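Local coordinates for protein DMATS type aromatic prenyltransferase (Micromonospora olivasterospora, PDB 6ZRY) that binds tryptophan and probably transfers a dimethylallyl group to its indole ring at carbon 6, as an aromatic prenyltransferase with an ABBA-barrel fold, at residues L195-V200 with K211-H216; V259-F264 with G273-V278. One frame throughout, in Å; residues are numbered along the deposited sequence.

Contact 1 (L195-V200 with K211-H216); sequences LTFFAV and KLYLTH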
loop_
_atom_site.group_PDB
_atom_site.type_symbol
_atom_site.label_atom_id
_atom_site.label_comp_id
_atom_site.label_asym_id
_atom_site.label_seq_id
_atom_site.Cartn_x
_atom_site.Cartn_y
_atom_site.Cartn_z
ATOM N N LEU A 195 4.787 -12.445 -5.761
ATOM C CA LEU A 195 3.446 -12.213 -5.147
ATOM C C LEU A 195 3.644 -11.517 -3.791
ATOM O O LEU A 195 4.104 -12.157 -2.809
ATOM C CB LEU A 195 2.724 -13.559 -5.017
ATOM C CG LEU A 195 2.517 -14.306 -6.338
ATOM C CD1 LEU A 195 2.264 -15.787 -6.097
ATOM C CD2 LEU A 195 1.400 -13.699 -7.146
ATOM N N THR A 196 3.323 -10.240 -3.728
ATOM C CA THR A 196 3.795 -9.353 -2.644
ATOM C C THR A 196 2.692 -9.135 -1.612
ATOM O O THR A 196 3.002 -9.139 -0.424
ATOM C CB THR A 196 4.317 -8.033 -3.211
ATOM O OG1 THR A 196 5.379 -8.377 -4.105
ATOM C CG2 THR A 196 4.808 -7.116 -2.112
ATOM N N PHE A 197 1.465 -8.860 -2.040
ATOM C CA PHE A 197 0.335 -8.661 -1.111
ATOM C C PHE A 197 -0.896 -9.396 -1.610
ATOM O O PHE A 197 -1.184 -9.347 -2.800
ATOM C CB PHE A 197 -0.087 -7.190 -0.957
ATOM C CG PHE A 197 0.979 -6.245 -0.452
ATOM C CD1 PHE A 197 1.551 -6.423 0.794
ATOM C CD2 PHE A 197 1.361 -5.153 -1.207
ATOM C CE1 PHE A 197 2.492 -5.525 1.279
ATOM C CE2 PHE A 197 2.309 -4.255 -0.733
ATOM C CZ PHE A 197 2.880 -4.448 0.513
ATOM N N PHE A 198 -1.617 -9.999 -0.675
ATOM C CA PHE A 198 -2.969 -10.535 -0.868
ATOM C C PHE A 198 -3.886 -9.709 0.010
ATOM O O PHE A 198 -3.809 -9.891 1.232
ATOM C CB PHE A 198 -2.949 -12.025 -0.517
ATOM C CG PHE A 198 -4.238 -12.764 -0.744
ATOM C CD1 PHE A 198 -5.293 -12.672 0.165
ATOM C CD2 PHE A 198 -4.377 -13.618 -1.832
ATOM C CE1 PHE A 198 -6.477 -13.374 -0.045
ATOM C CE2 PHE A 198 -5.562 -14.303 -2.042
ATOM C CZ PHE A 198 -6.605 -14.182 -1.149
ATOM N N ALA A 199 -4.649 -8.797 -0.569
ATOM C CA ALA A 199 -5.383 -7.742 0.162
ATOM C C ALA A 199 -6.879 -8.007 0.046
ATOM O O ALA A 199 -7.334 -8.259 -1.041
ATOM C CB ALA A 199 -5.004 -6.386 -0.355
ATOM N N VAL A 200 -7.581 -8.015 1.181
ATOM C CA VAL A 200 -9.061 -8.170 1.242
ATOM C C VAL A 200 -9.643 -7.142 2.204
ATOM O O VAL A 200 -8.917 -6.680 3.132
ATOM C CB VAL A 200 -9.443 -9.595 1.668
ATOM C CG1 VAL A 200 -8.969 -10.636 0.656
ATOM C CG2 VAL A 200 -8.924 -9.908 3.050
ATOM N N LYS A 211 -7.475 -8.055 -3.901
ATOM C CA LYS A 211 -6.499 -7.276 -4.653
ATOM C C LYS A 211 -5.148 -7.962 -4.486
ATOM O O LYS A 211 -4.693 -8.076 -3.344
ATOM C CB LYS A 211 -6.565 -5.849 -4.144
ATOM C CG LYS A 211 -6.099 -4.799 -5.092
ATOM C CD LYS A 211 -6.676 -3.434 -4.700
ATOM C CE LYS A 211 -5.746 -2.283 -4.965
ATOM N NZ LYS A 211 -6.387 -0.985 -4.610
ATOM N N LEU A 212 -4.591 -8.491 -5.580
ATOM C CA LEU A 212 -3.274 -9.147 -5.576
ATOM C C LEU A 212 -2.241 -8.189 -6.140
ATOM O O LEU A 212 -2.449 -7.683 -7.247
ATOM C CB LEU A 212 -3.346 -10.431 -6.397
ATOM C CG LEU A 212 -2.083 -11.290 -6.388
ATOM C CD1 LEU A 212 -1.818 -11.890 -5.021
ATOM C CD2 LEU A 212 -2.172 -12.382 -7.433
ATOM N N TYR A 213 -1.135 -8.025 -5.444
ATOM C CA TYR A 213 -0.034 -7.145 -5.882
ATOM C C TYR A 213 1.150 -7.991 -6.312
ATOM O O TYR A 213 1.538 -8.893 -5.520
ATOM C CB TYR A 213 0.403 -6.231 -4.754
ATOM C CG TYR A 213 -0.561 -5.168 -4.300
ATOM C CD1 TYR A 213 -1.776 -5.482 -3.705
ATOM C CD2 TYR A 213 -0.191 -3.825 -4.329
ATOM C CE1 TYR A 213 -2.634 -4.506 -3.232
ATOM C CE2 TYR A 213 -1.041 -2.834 -3.849
ATOM C CZ TYR A 213 -2.264 -3.182 -3.294
ATOM O OH TYR A 213 -3.114 -2.242 -2.785
ATOM N N LEU A 214 1.694 -7.719 -7.492
ATOM C CA LEU A 214 2.902 -8.388 -8.060
ATOM C C LEU A 214 4.028 -7.359 -8.108
ATOM O O LEU A 214 3.766 -6.264 -8.591
ATOM C CB LEU A 214 2.610 -8.859 -9.477
ATOM C CG LEU A 214 1.957 -10.212 -9.656
ATOM C CD1 LEU A 214 0.666 -10.309 -8.892
ATOM C CD2 LEU A 214 1.696 -10.459 -11.161
ATOM N N THR A 215 5.210 -7.719 -7.662
ATOM C CA THR A 215 6.416 -6.888 -7.778
ATOM C C THR A 215 7.192 -7.395 -8.979
ATOM O O THR A 215 7.497 -8.605 -9.025
ATOM C CB THR A 215 7.237 -6.887 -6.489
ATOM O OG1 THR A 215 6.394 -6.415 -5.426
ATOM C CG2 THR A 215 8.480 -6.038 -6.597
ATOM N N HIS A 216 7.475 -6.504 -9.913
ATOM C CA HIS A 216 8.171 -6.789 -11.179
ATOM C C HIS A 216 9.625 -6.341 -11.047
ATOM O O HIS A 216 9.899 -5.160 -11.314
ATOM C CB HIS A 216 7.456 -6.082 -12.341
ATOM C CG HIS A 216 6.037 -6.483 -12.514
ATOM N ND1 HIS A 216 5.670 -7.744 -12.972
ATOM C CD2 HIS A 216 4.887 -5.799 -12.348
ATOM C CE1 HIS A 216 4.364 -7.821 -13.040
ATOM N NE2 HIS A 216 3.859 -6.644 -12.694
#
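Phe197 meets Tyr213 edge to face: its CD2 rim stands over one face of the tyrosine ring, displaced from the centre, 3.6 Å from Tyr213 CG. The planes are almost perpendicular, at 89°, with 5.2 Å between the ring centroids, a T-shaped pair that sets C-H groups of the phenylalanine against the pi cloud of the tyrosine. Phe197 CG lies anti to the carbonyl carbon (chi1 -59°), which swings the ring across its neighbour, while Thr196 CG2 sits over the centre of one phenylalanine face. Farther along, the compact methyl of Ala199 fits beside the Tyr213 ring, near CE1. A tyrosine suits position 213 because its hydroxyl reaches on to Tyr148 OH in a hydrogen bond.

Beside the rings, Thr196 OG1 and Thr215 OG1 approach to 2.6 Å in a short hydroxyl-hydroxyl hydrogen bond. Thr196 can point toward the partner strand because the backbone bulges: Thr196 and Phe197 both face Tyr213, whose carbonyl accepts a nearly straight bond from Thr196 N (2.9 Å) and a weak one from Phe197 N. Regular pairing resumes beyond it, Tyr213 N bonding to Phe197 O at 3.0 Å.

The other face is apolar, mostly leucine with Phe198 at one end. Leu195 CD2 touches Leu212 CD2 at 3.8 Å and Leu214 CD1 at 3.9 Å; the branched leucines fill the gap between sheet and helices, with Leu195 and Phe198 against helix 159-170 and all three leucines against helix 174-182.

Such division suits a hairpin with a classic beta bulge in the wall of an ABBA barrel: leucines turn outward to the helices, and Phe197, a residue of the tryptophan pocket, turns to the ligand in the barrel's interior.

Contact 2 (V259-F264 with G273-V278); sequences VGSYTF and GYSIYV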
loop_
_atom_site.group_PDB
_atom_site.type_symbol
_atom_site.label_atom_id
_atom_site.label_comp_id
_atom_site.label_asym_id
_atom_site.label_seq_id
_atom_site.Cartn_x
_atom_site.Cartn_y
_atom_site.Cartn_z
ATOM N N VAL A 259 5.343 -2.046 -9.385
ATOM C CA VAL A 259 4.384 -2.962 -8.753
ATOM C C VAL A 259 3.060 -2.795 -9.454
ATOM O O VAL A 259 2.655 -1.664 -9.730
ATOM C CB VAL A 259 4.280 -2.731 -7.246
ATOM C CG1 VAL A 259 3.197 -3.565 -6.620
ATOM C CG2 VAL A 259 5.601 -2.988 -6.562
ATOM N N GLY A 260 2.420 -3.894 -9.746
ATOM C CA GLY A 260 1.061 -3.896 -10.273
ATOM C C GLY A 260 0.114 -4.567 -9.334
ATOM O O GLY A 260 0.510 -5.574 -8.723
ATOM N N SER A 261 -1.114 -4.090 -9.254
ATOM C CA SER A 261 -2.180 -4.772 -8.496
ATOM C C SER A 261 -3.357 -5.089 -9.412
ATOM O O SER A 261 -3.597 -4.353 -10.376
ATOM C CB SER A 261 -2.590 -4.019 -7.266
ATOM O OG SER A 261 -3.350 -2.892 -7.596
ATOM N N TYR A 262 -3.963 -6.230 -9.141
ATOM C CA TYR A 262 -5.052 -6.848 -9.903
ATOM C C TYR A 262 -6.232 -7.029 -8.986
ATOM O O TYR A 262 -6.071 -7.610 -7.920
ATOM C CB TYR A 262 -4.561 -8.188 -10.468
ATOM C CG TYR A 262 -3.401 -8.030 -11.409
ATOM C CD1 TYR A 262 -2.085 -7.965 -10.952
ATOM C CD2 TYR A 262 -3.635 -7.814 -12.748
ATOM C CE1 TYR A 262 -1.025 -7.747 -11.828
ATOM C CE2 TYR A 262 -2.596 -7.627 -13.642
ATOM C CZ TYR A 262 -1.288 -7.606 -13.191
ATOM O OH TYR A 262 -0.295 -7.399 -14.119
ATOM N N THR A 263 -7.388 -6.557 -9.378
ATOM C CA THR A 263 -8.629 -6.727 -8.620
ATOM C C THR A 263 -9.393 -7.910 -9.197
ATOM O O THR A 263 -9.775 -7.840 -10.367
ATOM C CB THR A 263 -9.459 -5.447 -8.610
ATOM O OG1 THR A 263 -8.650 -4.425 -8.042
ATOM C CG2 THR A 263 -10.701 -5.583 -7.775
ATOM N N PHE A 264 -9.569 -8.947 -8.384
ATOM C CA PHE A 264 -10.302 -10.197 -8.704
ATOM C C PHE A 264 -11.682 -10.108 -8.081
ATOM O O PHE A 264 -11.799 -9.797 -6.861
ATOM C CB PHE A 264 -9.572 -11.432 -8.181
ATOM C CG PHE A 264 -8.155 -11.578 -8.658
ATOM C CD1 PHE A 264 -7.815 -11.309 -9.978
ATOM C CD2 PHE A 264 -7.152 -11.994 -7.797
ATOM C CE1 PHE A 264 -6.508 -11.475 -10.429
ATOM C CE2 PHE A 264 -5.849 -12.146 -8.253
ATOM C CZ PHE A 264 -5.531 -11.875 -9.562
ATOM N N GLY A 273 -9.900 -4.541 -12.393
ATOM C CA GLY A 273 -9.223 -3.318 -11.956
ATOM C C GLY A 273 -7.761 -3.567 -11.964
ATOM O O GLY A 273 -7.371 -4.746 -11.708
ATOM N N TYR A 274 -6.994 -2.543 -12.301
ATOM C CA TYR A 274 -5.525 -2.574 -12.340
ATOM C C TYR A 274 -4.997 -1.271 -11.763
ATOM O O TYR A 274 -5.531 -0.221 -12.125
ATOM C CB TYR A 274 -5.016 -2.731 -13.765
ATOM C CG TYR A 274 -3.523 -2.732 -13.846
ATOM C CD1 TYR A 274 -2.798 -3.850 -13.506
ATOM C CD2 TYR A 274 -2.830 -1.594 -14.248
ATOM C CE1 TYR A 274 -1.420 -3.856 -13.550
ATOM C CE2 TYR A 274 -1.451 -1.590 -14.320
ATOM C CZ TYR A 274 -0.749 -2.713 -13.959
ATOM O OH TYR A 274 0.605 -2.722 -14.016
ATOM N N SER A 275 -3.957 -1.336 -10.945
ATOM C CA SER A 275 -3.142 -0.161 -10.549
ATOM C C SER A 275 -1.679 -0.443 -10.819
ATOM O O SER A 275 -1.261 -1.565 -10.629
ATOM C CB SER A 275 -3.342 0.219 -9.122
ATOM O OG SER A 275 -4.687 0.591 -8.915
ATOM N N ILE A 276 -0.963 0.563 -11.264
ATOM C CA ILE A 276 0.510 0.580 -11.402
ATOM C C ILE A 276 1.050 1.517 -10.315
ATOM O O ILE A 276 0.476 2.624 -10.128
ATOM C CB ILE A 276 0.937 0.978 -12.838
ATOM C CG1 ILE A 276 2.454 1.008 -13.006
ATOM C CG2 ILE A 276 0.332 2.295 -13.298
ATOM C CD1 ILE A 276 3.119 -0.313 -12.923
ATOM N N TYR A 277 2.059 1.070 -9.597
ATOM C CA TYR A 277 2.692 1.804 -8.487
ATOM C C TYR A 277 4.129 2.048 -8.856
ATOM O O TYR A 277 4.911 1.105 -8.963
ATOM C CB TYR A 277 2.577 1.045 -7.159
ATOM C CG TYR A 277 1.187 0.588 -6.802
ATOM C CD1 TYR A 277 0.642 -0.538 -7.404
ATOM C CD2 TYR A 277 0.422 1.241 -5.859
ATOM C CE1 TYR A 277 -0.638 -0.963 -7.126
ATOM C CE2 TYR A 277 -0.856 0.816 -5.540
ATOM C CZ TYR A 277 -1.389 -0.295 -6.176
ATOM O OH TYR A 277 -2.648 -0.745 -5.882
ATOM N N VAL A 278 4.468 3.306 -9.114
ATOM C CA VAL A 278 5.852 3.703 -9.396
ATOM C C VAL A 278 6.489 4.170 -8.092
ATOM O O VAL A 278 6.025 5.162 -7.494
ATOM C CB VAL A 278 5.917 4.803 -10.467
ATOM C CG1 VAL A 278 7.342 5.229 -10.739
ATOM C CG2 VAL A 278 5.223 4.367 -11.755
HETATM O O HOH W 1 1.542 -5.052 -13.994
#
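Tyr277 lies back along the facing strand and places its hydroxyl 2.8 Å from Ser261 OG, in a hydrogen bond that either could donate. Its CG is anti to the carbonyl carbon (chi1 -51°), which brings the ring edge against the backbone of Val259 and Ser261, with Val259 O near its plane; Val259 CG1 packs 4.0 Å from Tyr277 CD1. Serine fits here, being small enough to admit the ring and able to bond its phenol. A phenylalanine in place of Tyr277 has no hydroxyl, which would probably leave Ser261 OG without this partner and the ring freer to shift against the strand.

On the opposite face, the edge of Tyr274 comes over the face of Tyr262, planes at 64°, with Tyr274 CE1 3.8 Å from Tyr262 CZ. Gly260, with no side chain, lets Tyr274 OH lie close, 3.9 Å from Gly260 CA. A water bonds Tyr262 OH at 3.0 Å.

Toward solvent, Thr263 and Gly273 are both partly exposed. Thr263 N bonds Gly273 O from above the carbonyl plane; Gly273 N, covered by this contact, has no partner in the model.

This hairpin lies between strands 209-220 and 327-333. Tyr262 and Tyr274 pack against helix 221-228, Tyr262 also against helix 174-182, whereas Tyr277 faces inward and touches the bound tryptophan.

How the contacts relate
Contacts 1 and 2 are successive, largely buried hairpins of one curled antiparallel sheet, joined where strand 209-220 runs beside strand 258-265: Leu214 N probably bonds to Gly260 O at 2.7 Å. Their inner faces merge through Tyr213 and Tyr277, whose rings meet, and Phe197 and Tyr277 both touch the same bound tryptophan. Helix 174-182 covers part of the outer face of each. There the chemistry parts: contact 1 offers leucines and Phe198, contact 2 a tyrosine pair with water at a hydroxyl. Each contact also carries one hydroxyl-hydroxyl bond, between threonines beside a bulge in the first and between serine and tyrosine on regular strands in the second.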